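Local coordinates for Lmo2445 protein (Listeria monocytogenes EGD-e, PDB 5HZL), which is a secreted internalin-like protein of unknown function that carries leucine-rich repeats and binds calcium ions, at residues 181-186 against 221-226; 204-209 against 291-296; 241-246 against 276-281; 248-253 against 264-269. All blocks are in the same frame, centred on the assembly; numbering follows the deposited sequence.

Contact 1 (181-186 against 221-226); sequences HLISIP and FVPFIY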
loop_
_atom_site.group_PDB
_atom_site.type_symbol
_atom_site.label_atom_id
_atom_site.label_comp_id
_atom_site.label_asym_id
_atom_site.label_seq_id
_atom_site.Cartn_x
_atom_site.Cartn_y
_atom_site.Cartn_z
ATOM N N HIS A 181 -2.041 -8.730 1.022
ATOM C CA HIS A 181 -1.789 -10.033 0.397
ATOM C C HIS A 181 -0.318 -10.396 0.410
ATOM O O HIS A 181 0.221 -10.942 -0.562
ATOM C CB HIS A 181 -2.291 -10.024 -1.061
ATOM C CG HIS A 181 -3.687 -9.511 -1.221
ATOM N ND1 HIS A 181 -4.779 -10.129 -0.652
ATOM C CD2 HIS A 181 -4.172 -8.454 -1.913
ATOM C CE1 HIS A 181 -5.873 -9.462 -0.965
ATOM N NE2 HIS A 181 -5.532 -8.441 -1.729
ATOM N N LEU A 182 0.326 -10.092 1.523
ATOM C CA LEU A 182 1.748 -10.363 1.708
ATOM C C LEU A 182 2.006 -11.820 2.125
ATOM O O LEU A 182 1.214 -12.400 2.863
ATOM C CB LEU A 182 2.297 -9.404 2.767
ATOM C CG LEU A 182 2.226 -7.926 2.376
ATOM C CD1 LEU A 182 2.537 -7.019 3.556
ATOM C CD2 LEU A 182 3.157 -7.682 1.195
ATOM N N ILE A 183 3.115 -12.392 1.642
ATOM C CA ILE A 183 3.499 -13.774 1.955
ATOM C C ILE A 183 4.730 -13.795 2.846
ATOM O O ILE A 183 5.348 -14.835 3.061
ATOM C CB ILE A 183 3.816 -14.578 0.670
ATOM C CG1 ILE A 183 5.101 -14.077 -0.021
ATOM C CG2 ILE A 183 2.625 -14.515 -0.271
ATOM C CD1 ILE A 183 5.573 -14.935 -1.165
ATOM N N SER A 184 5.053 -12.637 3.384
ATOM C CA SER A 184 6.233 -12.460 4.176
ATOM C C SER A 184 5.960 -11.390 5.220
ATOM O O SER A 184 4.998 -10.631 5.089
ATOM C CB SER A 184 7.314 -12.003 3.202
ATOM O OG SER A 184 8.510 -11.617 3.840
ATOM N N ILE A 185 6.812 -11.329 6.239
ATOM C CA ILE A 185 6.676 -10.361 7.303
ATOM C C ILE A 185 7.873 -9.401 7.346
ATOM O O ILE A 185 9.023 -9.842 7.197
ATOM C CB ILE A 185 6.602 -11.071 8.681
ATOM C CG1 ILE A 185 5.434 -12.062 8.722
ATOM C CG2 ILE A 185 6.473 -10.066 9.837
ATOM C CD1 ILE A 185 5.279 -12.792 10.049
ATOM N N PRO A 186 7.612 -8.085 7.536
ATOM C CA PRO A 186 8.713 -7.134 7.712
ATOM C C PRO A 186 9.178 -7.296 9.171
ATOM O O PRO A 186 8.790 -6.529 10.045
ATOM C CB PRO A 186 8.057 -5.780 7.460
ATOM C CG PRO A 186 6.629 -5.980 7.801
ATOM C CD PRO A 186 6.305 -7.406 7.495
ATOM N N PHE A 221 6.342 -21.803 -1.876
ATOM C CA PHE A 221 7.199 -20.788 -1.197
ATOM C C PHE A 221 6.332 -19.893 -0.329
ATOM O O PHE A 221 5.629 -19.029 -0.865
ATOM C CB PHE A 221 7.960 -19.965 -2.252
ATOM C CG PHE A 221 8.802 -18.854 -1.690
ATOM C CD1 PHE A 221 9.977 -19.127 -1.010
ATOM C CD2 PHE A 221 8.447 -17.520 -1.888
ATOM C CE1 PHE A 221 10.765 -18.103 -0.507
ATOM C CE2 PHE A 221 9.233 -16.491 -1.387
ATOM C CZ PHE A 221 10.392 -16.784 -0.695
ATOM N N VAL A 222 6.379 -20.093 0.997
ATOM C CA VAL A 222 5.552 -19.318 1.925
ATOM C C VAL A 222 6.343 -18.903 3.167
ATOM O O VAL A 222 6.221 -19.531 4.232
ATOM C CB VAL A 222 4.307 -20.133 2.372
ATOM C CG1 VAL A 222 3.288 -19.199 3.044
ATOM C CG2 VAL A 222 3.640 -20.837 1.192
ATOM N N PRO A 223 7.150 -17.834 3.053
ATOM C CA PRO A 223 7.953 -17.369 4.182
ATOM C C PRO A 223 7.190 -17.042 5.455
ATOM O O PRO A 223 7.733 -17.220 6.542
ATOM C CB PRO A 223 8.627 -16.116 3.636
ATOM C CG PRO A 223 8.759 -16.387 2.197
ATOM C CD PRO A 223 7.504 -17.113 1.819
ATOM N N PHE A 224 5.953 -16.578 5.310
ATOM C CA PHE A 224 5.118 -16.213 6.455
ATOM C C PHE A 224 4.985 -17.346 7.476
ATOM O O PHE A 224 5.049 -17.103 8.683
ATOM C CB PHE A 224 3.723 -15.769 5.975
ATOM C CG PHE A 224 2.796 -15.377 7.097
ATOM C CD1 PHE A 224 1.983 -16.324 7.703
ATOM C CD2 PHE A 224 2.745 -14.062 7.556
ATOM C CE1 PHE A 224 1.141 -15.973 8.742
ATOM C CE2 PHE A 224 1.900 -13.707 8.593
ATOM C CZ PHE A 224 1.100 -14.663 9.187
ATOM N N ILE A 225 4.797 -18.572 6.985
ATOM C CA ILE A 225 4.647 -19.747 7.851
ATOM C C ILE A 225 5.790 -19.883 8.860
ATOM O O ILE A 225 5.568 -20.139 10.043
ATOM C CB ILE A 225 4.537 -21.050 7.016
ATOM C CG1 ILE A 225 3.223 -21.055 6.228
ATOM C CG2 ILE A 225 4.566 -22.289 7.910
ATOM C CD1 ILE A 225 3.078 -22.214 5.264
ATOM N N TYR A 226 7.007 -19.685 8.387
ATOM C CA TYR A 226 8.176 -19.825 9.229
ATOM C C TYR A 226 8.477 -18.580 10.059
ATOM O O TYR A 226 8.828 -18.691 11.223
ATOM C CB TYR A 226 9.355 -20.225 8.352
ATOM C CG TYR A 226 9.091 -21.496 7.577
ATOM C CD1 TYR A 226 8.420 -21.461 6.359
ATOM C CD2 TYR A 226 9.516 -22.734 8.057
ATOM C CE1 TYR A 226 8.178 -22.620 5.645
ATOM C CE2 TYR A 226 9.287 -23.902 7.343
ATOM C CZ TYR A 226 8.616 -23.840 6.140
ATOM O OH TYR A 226 8.376 -24.980 5.414
#
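Ile183 and Phe221 meet almost at right angles: Ile183 CD1 is 3.9 Å from Phe221 CD2 and comes to the ring obliquely, with Phe221 CE2 nearly as close. Ile183 extends this far because CG1 is folded in over its own main chain (chi1 68°) and the chain beyond it is extended. The same CD1 comes within 4.2 Å of Pro223 CD, an atom that also lies over the centre of one face of the Phe221 ring. The isoleucine methyl, the proline ring and the phenylalanine thus form one compact apolar cluster.

On the helix side, Phe224 slants across Ile185. CG1 of Ile185 is 3.5 Å from Phe224 CD2, and its CD1 lies beside both CD2 and CE2. Between the two hydrophobic pairs the backbones are joined by a hydrogen bond from Phe224 N to Ile183 O (2.9 Å); it is bent, and the donor stands above the carbonyl plane.

This buried patch is where the repeat region meets the C-terminal domain. Strand 181-182 pairs with strand 158-159, and Ser184 OG is hydrogen-bonded to Ile161 O. Beyond it, helix 223-227 packs on strands 273-281 and 290-298, with Phe224 touching Leu281 and Tyr292, while Ile183 also touches Tyr207 of strand 203-212.

Contact 2 (204-209 against 291-296); sequences TATYPP and WYDFPV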
loop_
_atom_site.group_PDB
_atom_site.type_symbol
_atom_site.label_atom_id
_atom_site.label_comp_id
_atom_site.label_asym_id
_atom_site.label_seq_id
_atom_site.Cartn_x
_atom_site.Cartn_y
_atom_site.Cartn_z
ATOM N N THR A 204 -3.796 -12.584 2.843
ATOM C CA THR A 204 -4.352 -13.647 1.995
ATOM C C THR A 204 -3.832 -13.539 0.593
ATOM O O THR A 204 -3.702 -12.442 0.083
ATOM C CB THR A 204 -5.883 -13.572 1.952
ATOM O OG1 THR A 204 -6.299 -12.351 1.312
ATOM C CG2 THR A 204 -6.432 -13.632 3.367
ATOM N N ALA A 205 -3.544 -14.665 -0.046
ATOM C CA ALA A 205 -3.028 -14.614 -1.404
ATOM C C ALA A 205 -3.285 -15.860 -2.199
ATOM O O ALA A 205 -3.203 -16.959 -1.679
ATOM C CB ALA A 205 -1.529 -14.336 -1.377
ATOM N N THR A 206 -3.600 -15.665 -3.468
ATOM C CA THR A 206 -3.828 -16.761 -4.393
ATOM C C THR A 206 -2.608 -16.776 -5.305
ATOM O O THR A 206 -2.379 -15.833 -6.068
ATOM C CB THR A 206 -5.118 -16.536 -5.189
ATOM O OG1 THR A 206 -6.177 -16.266 -4.266
ATOM C CG2 THR A 206 -5.460 -17.752 -6.054
ATOM N N TYR A 207 -1.809 -17.830 -5.200
ATOM C CA TYR A 207 -0.585 -17.968 -6.013
ATOM C C TYR A 207 -0.875 -18.252 -7.481
ATOM O O TYR A 207 -1.982 -18.638 -7.840
ATOM C CB TYR A 207 0.345 -19.056 -5.437
ATOM C CG TYR A 207 1.136 -18.645 -4.194
ATOM C CD1 TYR A 207 0.491 -18.276 -3.017
ATOM C CD2 TYR A 207 2.536 -18.673 -4.189
ATOM C CE1 TYR A 207 1.214 -17.921 -1.879
ATOM C CE2 TYR A 207 3.266 -18.321 -3.057
ATOM C CZ TYR A 207 2.602 -17.945 -1.906
ATOM O OH TYR A 207 3.292 -17.595 -0.773
ATOM N N PRO A 208 0.114 -18.009 -8.352
ATOM C CA PRO A 208 -0.150 -18.328 -9.759
ATOM C C PRO A 208 -0.458 -19.825 -9.914
ATOM O O PRO A 208 0.035 -20.617 -9.129
ATOM C CB PRO A 208 1.164 -17.939 -10.453
ATOM C CG PRO A 208 1.728 -16.851 -9.596
ATOM C CD PRO A 208 1.328 -17.177 -8.186
ATOM N N PRO A 209 -1.271 -20.210 -10.907
ATOM C CA PRO A 209 -1.585 -21.639 -11.049
ATOM C C PRO A 209 -0.400 -22.426 -11.590
ATOM O O PRO A 209 0.439 -21.855 -12.277
ATOM C CB PRO A 209 -2.749 -21.643 -12.046
ATOM C CG PRO A 209 -2.561 -20.417 -12.859
ATOM C CD PRO A 209 -1.828 -19.408 -12.014
ATOM N N TRP A 291 -4.378 -16.918 5.109
ATOM C CA TRP A 291 -4.622 -18.105 4.261
ATOM C C TRP A 291 -4.048 -17.918 2.858
ATOM O O TRP A 291 -4.078 -16.823 2.313
ATOM C CB TRP A 291 -6.091 -18.559 4.195
ATOM C CG TRP A 291 -7.113 -17.574 3.718
ATOM C CD1 TRP A 291 -7.957 -16.829 4.501
ATOM C CD2 TRP A 291 -7.428 -17.235 2.360
ATOM N NE1 TRP A 291 -8.771 -16.053 3.718
ATOM C CE2 TRP A 291 -8.466 -16.273 2.400
ATOM C CE3 TRP A 291 -6.920 -17.630 1.110
ATOM C CZ2 TRP A 291 -9.015 -15.704 1.236
ATOM C CZ3 TRP A 291 -7.467 -17.065 -0.051
ATOM C CH2 TRP A 291 -8.509 -16.114 0.026
ATOM N N TYR A 292 -3.531 -18.997 2.273
ATOM C CA TYR A 292 -2.923 -18.942 0.938
ATOM C C TYR A 292 -3.435 -20.019 0.003
ATOM O O TYR A 292 -3.377 -21.171 0.347
ATOM C CB TYR A 292 -1.410 -19.067 1.072
ATOM C CG TYR A 292 -0.820 -17.979 1.933
ATOM C CD1 TYR A 292 -0.634 -16.700 1.427
ATOM C CD2 TYR A 292 -0.449 -18.219 3.250
ATOM C CE1 TYR A 292 -0.092 -15.679 2.204
ATOM C CE2 TYR A 292 0.092 -17.203 4.032
ATOM C CZ TYR A 292 0.265 -15.930 3.499
ATOM O OH TYR A 292 0.802 -14.926 4.261
ATOM N N ASP A 293 -3.927 -19.633 -1.175
ATOM C CA ASP A 293 -4.447 -20.585 -2.174
ATOM C C ASP A 293 -3.449 -20.899 -3.281
ATOM O O ASP A 293 -2.710 -20.027 -3.750
ATOM C CB ASP A 293 -5.749 -20.089 -2.818
ATOM C CG ASP A 293 -6.949 -20.152 -1.881
ATOM O OD1 ASP A 293 -6.814 -20.557 -0.701
ATOM O OD2 ASP A 293 -8.051 -19.795 -2.355
ATOM N N PHE A 294 -3.464 -22.155 -3.713
ATOM C CA PHE A 294 -2.572 -22.648 -4.744
ATOM C C PHE A 294 -3.399 -23.418 -5.758
ATOM O O PHE A 294 -3.761 -24.554 -5.493
ATOM C CB PHE A 294 -1.517 -23.550 -4.098
ATOM C CG PHE A 294 -0.793 -22.891 -2.961
ATOM C CD1 PHE A 294 0.303 -22.080 -3.195
ATOM C CD2 PHE A 294 -1.223 -23.059 -1.659
ATOM C CE1 PHE A 294 0.970 -21.457 -2.151
ATOM C CE2 PHE A 294 -0.561 -22.442 -0.606
ATOM C CZ PHE A 294 0.533 -21.637 -0.848
ATOM N N PRO A 295 -3.754 -22.787 -6.900
ATOM C CA PRO A 295 -4.519 -23.518 -7.922
ATOM C C PRO A 295 -3.606 -24.557 -8.573
ATOM O O PRO A 295 -2.500 -24.226 -9.005
ATOM C CB PRO A 295 -4.928 -22.432 -8.926
ATOM C CG PRO A 295 -4.676 -21.133 -8.246
ATOM C CD PRO A 295 -3.573 -21.371 -7.266
ATOM N N VAL A 296 -4.057 -25.804 -8.622
ATOM C CA VAL A 296 -3.257 -26.881 -9.186
ATOM C C VAL A 296 -4.045 -27.794 -10.115
ATOM O O VAL A 296 -5.215 -28.089 -9.876
ATOM C CB VAL A 296 -2.641 -27.736 -8.055
ATOM C CG1 VAL A 296 -1.833 -28.912 -8.617
ATOM C CG2 VAL A 296 -1.753 -26.867 -7.172
#
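Tyr207 lies alongside Phe294, and both rings point the same way from neighbouring strands. The first torsion of the tyrosine turns CG away from its carbonyl carbon (chi1 -77°), which sends the ring along its partner. Its CB is 3.6 Å from Asp293 O and close to Phe294 CD1. At CG the ring comes under Phe294 CE1, a carbon that stands over the centre of the tyrosine face. Phe294 CE1 is also close to Tyr207 CD1 and is 3.6 Å from Tyr207 CE1. The planes are inclined by 39°, so the pair is oblique. Tyr207 CE1 is also 4.0 Å from Tyr292 CD1, which meets the tyrosine ring at its edge. At the tip, OH is hydrogen-bonded to Phe221 O.

Three backbone bonds hold the parallel strands: Ala205 N to Trp291 O (3.2 Å), Asp293 N to Ala205 O (2.8 Å) and Tyr207 N to Asp293 O (2.8 Å). Thr204 CG2 makes a CH-pi contact over the indole of Trp291, 3.5 Å from the centroid of the five-membered ring. Ala205 and Thr206 line the pocket of a bound 1-methoxy-2-[2-(2-methoxy-ethoxy]-ethane, probably from the crystallisation liquor.

Strand 203-212 is an outermost strand of the mixed five-stranded sheet, and 290-298 is its parallel neighbour. On its other side, 290-298 pairs with 273-281; Val222, next to helix 223-227, touches both Tyr207 and Phe294.

Contact 3 (241-246 against 276-281); sequences IIKDNG and LLEISL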
loop_
_atom_site.group_PDB
_atom_site.type_symbol
_atom_site.label_atom_id
_atom_site.label_comp_id
_atom_site.label_asym_id
_atom_site.label_seq_id
_atom_site.Cartn_x
_atom_site.Cartn_y
_atom_site.Cartn_z
ATOM N N ILE A 241 -4.044 -25.763 8.864
ATOM C CA ILE A 241 -4.981 -26.648 8.158
ATOM C C ILE A 241 -4.692 -26.630 6.659
ATOM O O ILE A 241 -4.367 -25.589 6.109
ATOM C CB ILE A 241 -6.471 -26.209 8.363
ATOM C CG1 ILE A 241 -6.920 -26.255 9.843
ATOM C CG2 ILE A 241 -7.431 -27.060 7.529
ATOM C CD1 ILE A 241 -6.354 -25.176 10.742
ATOM N N ILE A 242 -4.805 -27.791 6.014
ATOM C CA ILE A 242 -4.594 -27.964 4.568
ATOM C C ILE A 242 -5.934 -28.399 3.975
ATOM O O ILE A 242 -6.510 -29.388 4.412
ATOM C CB ILE A 242 -3.453 -28.971 4.237
ATOM C CG1 ILE A 242 -2.072 -28.297 4.311
ATOM C CG2 ILE A 242 -3.545 -29.461 2.797
ATOM C CD1 ILE A 242 -1.709 -27.693 5.646
ATOM N N LYS A 243 -6.425 -27.662 2.987
ATOM C CA LYS A 243 -7.703 -27.970 2.365
ATOM C C LYS A 243 -7.557 -28.159 0.881
ATOM O O LYS A 243 -6.609 -27.671 0.275
ATOM C CB LYS A 243 -8.716 -26.870 2.642
ATOM C CG LYS A 243 -8.856 -26.601 4.119
ATOM C CD LYS A 243 -10.047 -25.740 4.478
ATOM C CE LYS A 243 -9.932 -24.328 3.976
ATOM N NZ LYS A 243 -11.157 -23.610 4.412
ATOM N N ASP A 244 -8.522 -28.870 0.312
ATOM C CA ASP A 244 -8.555 -29.172 -1.105
ATOM C C ASP A 244 -9.959 -28.863 -1.589
ATOM O O ASP A 244 -10.904 -29.523 -1.182
ATOM C CB ASP A 244 -8.227 -30.648 -1.306
ATOM C CG ASP A 244 -8.226 -31.062 -2.766
ATOM O OD1 ASP A 244 -7.884 -30.224 -3.634
ATOM O OD2 ASP A 244 -8.552 -32.245 -3.042
ATOM N N ASN A 245 -10.086 -27.854 -2.447
ATOM C CA ASN A 245 -11.376 -27.424 -2.980
ATOM C C ASN A 245 -12.366 -27.108 -1.854
ATOM O O ASN A 245 -13.544 -27.471 -1.919
ATOM C CB ASN A 245 -11.939 -28.459 -3.974
ATOM C CG ASN A 245 -11.111 -28.565 -5.248
ATOM O OD1 ASN A 245 -10.656 -27.558 -5.798
ATOM N ND2 ASN A 245 -10.939 -29.786 -5.744
ATOM N N GLY A 246 -11.860 -26.447 -0.814
ATOM C CA GLY A 246 -12.669 -26.058 0.335
ATOM C C GLY A 246 -12.838 -27.043 1.481
ATOM O O GLY A 246 -13.225 -26.619 2.570
ATOM N N LEU A 276 -7.854 -26.822 -5.876
ATOM C CA LEU A 276 -7.488 -25.552 -5.277
ATOM C C LEU A 276 -7.026 -25.915 -3.866
ATOM O O LEU A 276 -7.823 -26.331 -3.024
ATOM C CB LEU A 276 -8.679 -24.600 -5.245
ATOM C CG LEU A 276 -8.412 -23.225 -4.640
ATOM C CD1 LEU A 276 -7.333 -22.509 -5.449
ATOM C CD2 LEU A 276 -9.694 -22.406 -4.569
ATOM N N LEU A 277 -5.732 -25.776 -3.619
ATOM C CA LEU A 277 -5.162 -26.111 -2.323
ATOM C C LEU A 277 -5.050 -24.874 -1.470
ATOM O O LEU A 277 -4.718 -23.808 -1.958
ATOM C CB LEU A 277 -3.810 -26.769 -2.529
ATOM C CG LEU A 277 -3.958 -28.133 -3.210
ATOM C CD1 LEU A 277 -2.658 -28.585 -3.839
ATOM C CD2 LEU A 277 -4.491 -29.165 -2.235
ATOM N N GLU A 278 -5.325 -25.024 -0.186
ATOM C CA GLU A 278 -5.280 -23.905 0.722
ATOM C C GLU A 278 -4.592 -24.245 2.036
ATOM O O GLU A 278 -4.819 -25.303 2.601
ATOM C CB GLU A 278 -6.709 -23.416 0.966
ATOM C CG GLU A 278 -6.847 -22.293 1.991
ATOM C CD GLU A 278 -8.270 -21.770 2.125
ATOM O OE1 GLU A 278 -8.955 -21.579 1.094
ATOM O OE2 GLU A 278 -8.696 -21.520 3.275
ATOM N N ILE A 279 -3.743 -23.329 2.487
ATOM C CA ILE A 279 -3.037 -23.436 3.746
ATOM C C ILE A 279 -3.696 -22.354 4.586
ATOM O O ILE A 279 -3.571 -21.184 4.281
ATOM C CB ILE A 279 -1.535 -23.151 3.608
ATOM C CG1 ILE A 279 -0.898 -24.153 2.645
ATOM C CG2 ILE A 279 -0.856 -23.244 4.968
ATOM C CD1 ILE A 279 0.575 -23.911 2.362
ATOM N N SER A 280 -4.411 -22.760 5.627
ATOM C CA SER A 280 -5.115 -21.859 6.527
ATOM C C SER A 280 -4.364 -21.813 7.850
ATOM O O SER A 280 -4.202 -22.836 8.498
ATOM C CB SER A 280 -6.533 -22.382 6.725
ATOM O OG SER A 280 -7.232 -21.650 7.708
ATOM N N LEU A 281 -3.918 -20.624 8.242
ATOM C CA LEU A 281 -3.165 -20.394 9.482
ATOM C C LEU A 281 -4.059 -19.648 10.460
ATOM O O LEU A 281 -4.933 -18.907 10.032
ATOM C CB LEU A 281 -1.962 -19.527 9.158
ATOM C CG LEU A 281 -1.162 -20.039 7.954
ATOM C CD1 LEU A 281 -0.102 -19.037 7.530
ATOM C CD2 LEU A 281 -0.554 -21.399 8.243
#
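Asn245 meets Leu276 through its carboxamide, one of the flat groups in this antiparallel beta pair, part of a C-terminal domain whose family belongs to the E-set clan of immunoglobulin-like folds. Leu276 N reaches Asn245 OD1 (2.9 Å) from above the amide plane, 50° out of it, and Leu276 CB lies nearby. The bond is paired with Asn245 N to Leu276 O (2.8 Å), so two bonds clamp the end of the ladder where the chain turns toward strand 247-250.

At the Glu278 carboxylate, OE2 is the oxygen that faces Lys243, while OE1 lies near Asp293 OD1, a like charge that may raise the proton affinity of both acids. Along the strands, Ile241 pairs with Ser280 and Lys243 with Glu278 as hydrogen-bonded pairs, each through two backbone bonds. Ile242 and Ile279 form a non-hydrogen-bonded pair, and Ile279 packs on Phe294 and Ile225. Asp244 and Leu277 share their face, and Asp244 OD1 is hydrogen-bonded to His275 ND1.

Lys243 and Glu278 run side by side on the face they share with Ile241 and Ser280. The lysine bends at chi3 (-67°), laying its end along the carboxylate: Lys243 CE is 3.1 Å from Glu278 OE2, and Lys243 NZ, at 3.4 Å from Glu278 OE2, makes the salt bridge.

Contact 4 (248-253 against 264-269); sequences TLYEPP and TIETAG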
loop_
_atom_site.group_PDB
_atom_site.type_symbol
_atom_site.label_atom_id
_atom_site.label_comp_id
_atom_site.label_asym_id
_atom_site.label_seq_id
_atom_site.Cartn_x
_atom_site.Cartn_y
_atom_site.Cartn_z
ATOM N N THR A 248 -11.368 -29.904 4.247
ATOM C CA THR A 248 -10.131 -30.224 4.974
ATOM C C THR A 248 -9.534 -31.541 4.473
ATOM O O THR A 248 -10.261 -32.502 4.251
ATOM C CB THR A 248 -10.371 -30.280 6.506
ATOM O OG1 THR A 248 -10.826 -28.998 6.962
ATOM C CG2 THR A 248 -9.098 -30.637 7.258
ATOM N N LEU A 249 -8.217 -31.564 4.274
ATOM C CA LEU A 249 -7.526 -32.767 3.796
ATOM C C LEU A 249 -6.763 -33.376 4.971
ATOM O O LEU A 249 -6.823 -34.583 5.172
ATOM C CB LEU A 249 -6.583 -32.442 2.636
ATOM C CG LEU A 249 -5.998 -33.623 1.850
ATOM C CD1 LEU A 249 -7.103 -34.378 1.123
ATOM C CD2 LEU A 249 -4.962 -33.151 0.841
ATOM N N TYR A 250 -6.043 -32.539 5.726
ATOM C CA TYR A 250 -5.300 -32.975 6.924
ATOM C C TYR A 250 -4.842 -31.756 7.737
ATOM O O TYR A 250 -4.726 -30.659 7.189
ATOM C CB TYR A 250 -4.108 -33.899 6.590
ATOM C CG TYR A 250 -2.995 -33.266 5.800
ATOM C CD1 TYR A 250 -3.067 -33.167 4.413
ATOM C CD2 TYR A 250 -1.849 -32.791 6.432
ATOM C CE1 TYR A 250 -2.035 -32.585 3.676
ATOM C CE2 TYR A 250 -0.809 -32.214 5.704
ATOM C CZ TYR A 250 -0.906 -32.107 4.329
ATOM O OH TYR A 250 0.119 -31.522 3.607
ATOM N N GLU A 251 -4.612 -31.956 9.038
ATOM C CA GLU A 251 -4.148 -30.904 9.955
ATOM C C GLU A 251 -2.796 -31.340 10.513
ATOM O O GLU A 251 -2.737 -31.984 11.562
ATOM C CB GLU A 251 -5.130 -30.680 11.106
ATOM C CG GLU A 251 -6.527 -30.258 10.682
ATOM C CD GLU A 251 -7.487 -30.062 11.859
ATOM O OE1 GLU A 251 -7.038 -29.984 13.028
ATOM O OE2 GLU A 251 -8.710 -29.976 11.609
ATOM N N PRO A 252 -1.698 -30.984 9.823
ATOM C CA PRO A 252 -0.374 -31.395 10.270
ATOM C C PRO A 252 0.176 -30.508 11.378
ATOM O O PRO A 252 -0.348 -29.418 11.600
ATOM C CB PRO A 252 0.468 -31.233 9.005
ATOM C CG PRO A 252 -0.124 -30.027 8.370
ATOM C CD PRO A 252 -1.601 -30.051 8.686
ATOM N N PRO A 253 1.232 -30.978 12.071
ATOM C CA PRO A 253 1.814 -30.156 13.121
ATOM C C PRO A 253 2.524 -28.997 12.446
ATOM O O PRO A 253 2.968 -29.123 11.306
ATOM C CB PRO A 253 2.790 -31.104 13.827
ATOM C CG PRO A 253 3.157 -32.115 12.798
ATOM C CD PRO A 253 1.965 -32.249 11.890
ATOM N N THR A 264 6.062 -28.282 1.875
ATOM C CA THR A 264 5.553 -29.370 1.050
ATOM C C THR A 264 4.154 -29.735 1.501
ATOM O O THR A 264 3.920 -29.858 2.701
ATOM C CB THR A 264 6.459 -30.609 1.188
ATOM O OG1 THR A 264 7.778 -30.266 0.773
ATOM C CG2 THR A 264 5.969 -31.774 0.329
ATOM N N ILE A 265 3.231 -29.892 0.552
ATOM C CA ILE A 265 1.860 -30.284 0.884
ATOM C C ILE A 265 1.553 -31.610 0.186
ATOM O O ILE A 265 1.768 -31.767 -1.023
ATOM C CB ILE A 265 0.816 -29.159 0.650
ATOM C CG1 ILE A 265 0.587 -28.829 -0.816
ATOM C CG2 ILE A 265 1.255 -27.898 1.382
ATOM C CD1 ILE A 265 -0.361 -27.646 -0.994
ATOM N N GLU A 266 1.052 -32.548 0.994
ATOM C CA GLU A 266 0.741 -33.924 0.593
ATOM C C GLU A 266 -0.334 -34.083 -0.486
ATOM O O GLU A 266 -1.464 -34.460 -0.184
ATOM C CB GLU A 266 0.304 -34.724 1.840
ATOM C CG GLU A 266 1.248 -34.766 3.044
ATOM C CD GLU A 266 2.509 -35.582 2.820
ATOM O OE1 GLU A 266 3.173 -35.419 1.773
ATOM O OE2 GLU A 266 2.855 -36.382 3.720
ATOM N N THR A 267 0.020 -33.815 -1.739
ATOM C CA THR A 267 -0.928 -33.959 -2.855
ATOM C C THR A 267 -0.723 -35.261 -3.654
ATOM O O THR A 267 -1.324 -35.444 -4.713
ATOM C CB THR A 267 -0.819 -32.772 -3.827
ATOM O OG1 THR A 267 0.514 -32.694 -4.335
ATOM C CG2 THR A 267 -1.167 -31.473 -3.131
ATOM N N ALA A 268 0.107 -36.165 -3.136
ATOM C CA ALA A 268 0.396 -37.427 -3.825
ATOM C C ALA A 268 -0.828 -38.336 -3.949
ATOM O O ALA A 268 -0.963 -39.052 -4.939
ATOM C CB ALA A 268 1.532 -38.163 -3.121
ATOM N N GLY A 269 -1.706 -38.300 -2.949
ATOM C CA GLY A 269 -2.911 -39.122 -2.944
ATOM C C GLY A 269 -4.083 -38.564 -3.730
ATOM O O GLY A 269 -5.086 -39.254 -3.904
#
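A classic beta bulge, formed where Leu249 and Tyr250 both lie opposite Ile242, supplies the two side chains that reach across to an inverse gamma turn centred on Glu266. The bulge lies on strand 247-250, an outermost strand of the mixed sheet in the E-set-like C-terminal domain; the turn follows strand 262-264. Both Leu249 and Tyr250 point their CB atoms at the turn.

Tyr250 makes most of the contact. A chi1 of 65° tucks its CG above the main chain and turns the ring toward the 264-266 segment, with Leu249 CG and Pro252 CB at its edge in the ring plane. The side chain of Glu266 crosses that of Tyr250 at about a right angle, and its aliphatic part does the touching: CB is 3.7 Å from Tyr250 CE1, and CG is 3.7 Å from Tyr250 CZ. The glutamate then bends at chi2 and leads its carboxylate away. Leu249 adds a looser approach, with CD2 3.9 Å from Glu266 O.

Ile265, whose CA and CB lie beside Tyr250 OH, sends the end of its side chain away to Leu277, and its backbone pairs with Leu218, so the tyrosine spans from the edge strand to a loop fixed against the rest of the domain. The phenol oxygen closes the gap: Glu266 N donates to Tyr250 OH over 3.0 Å, in a nearly straight bond of 164° at the hydrogen.

The contacts form a progression from the repeat region out to the far edge of the C-terminal domain. Contact 1 joins a late part of the repeat region to helix 223-227, and its centre lies about 13 Å from that of contact 2. Contacts 2 and 3 (centres about 9 Å apart) belong to one mixed sheet, with strands 290-298 and 273-281 as neighbours; contact 4, about 9 Å from contact 3, starts from 247-250, one of the sheet's two outermost strands. Along the chain, contact 4 is nested within contact 3 and contact 3 within contact 2, while contacts 1 and 2 interlock. Contact 1 makes the domain junction, and contact 2 meets it through His181 ND1 with Thr204 O and Tyr207 OH with Phe221 O.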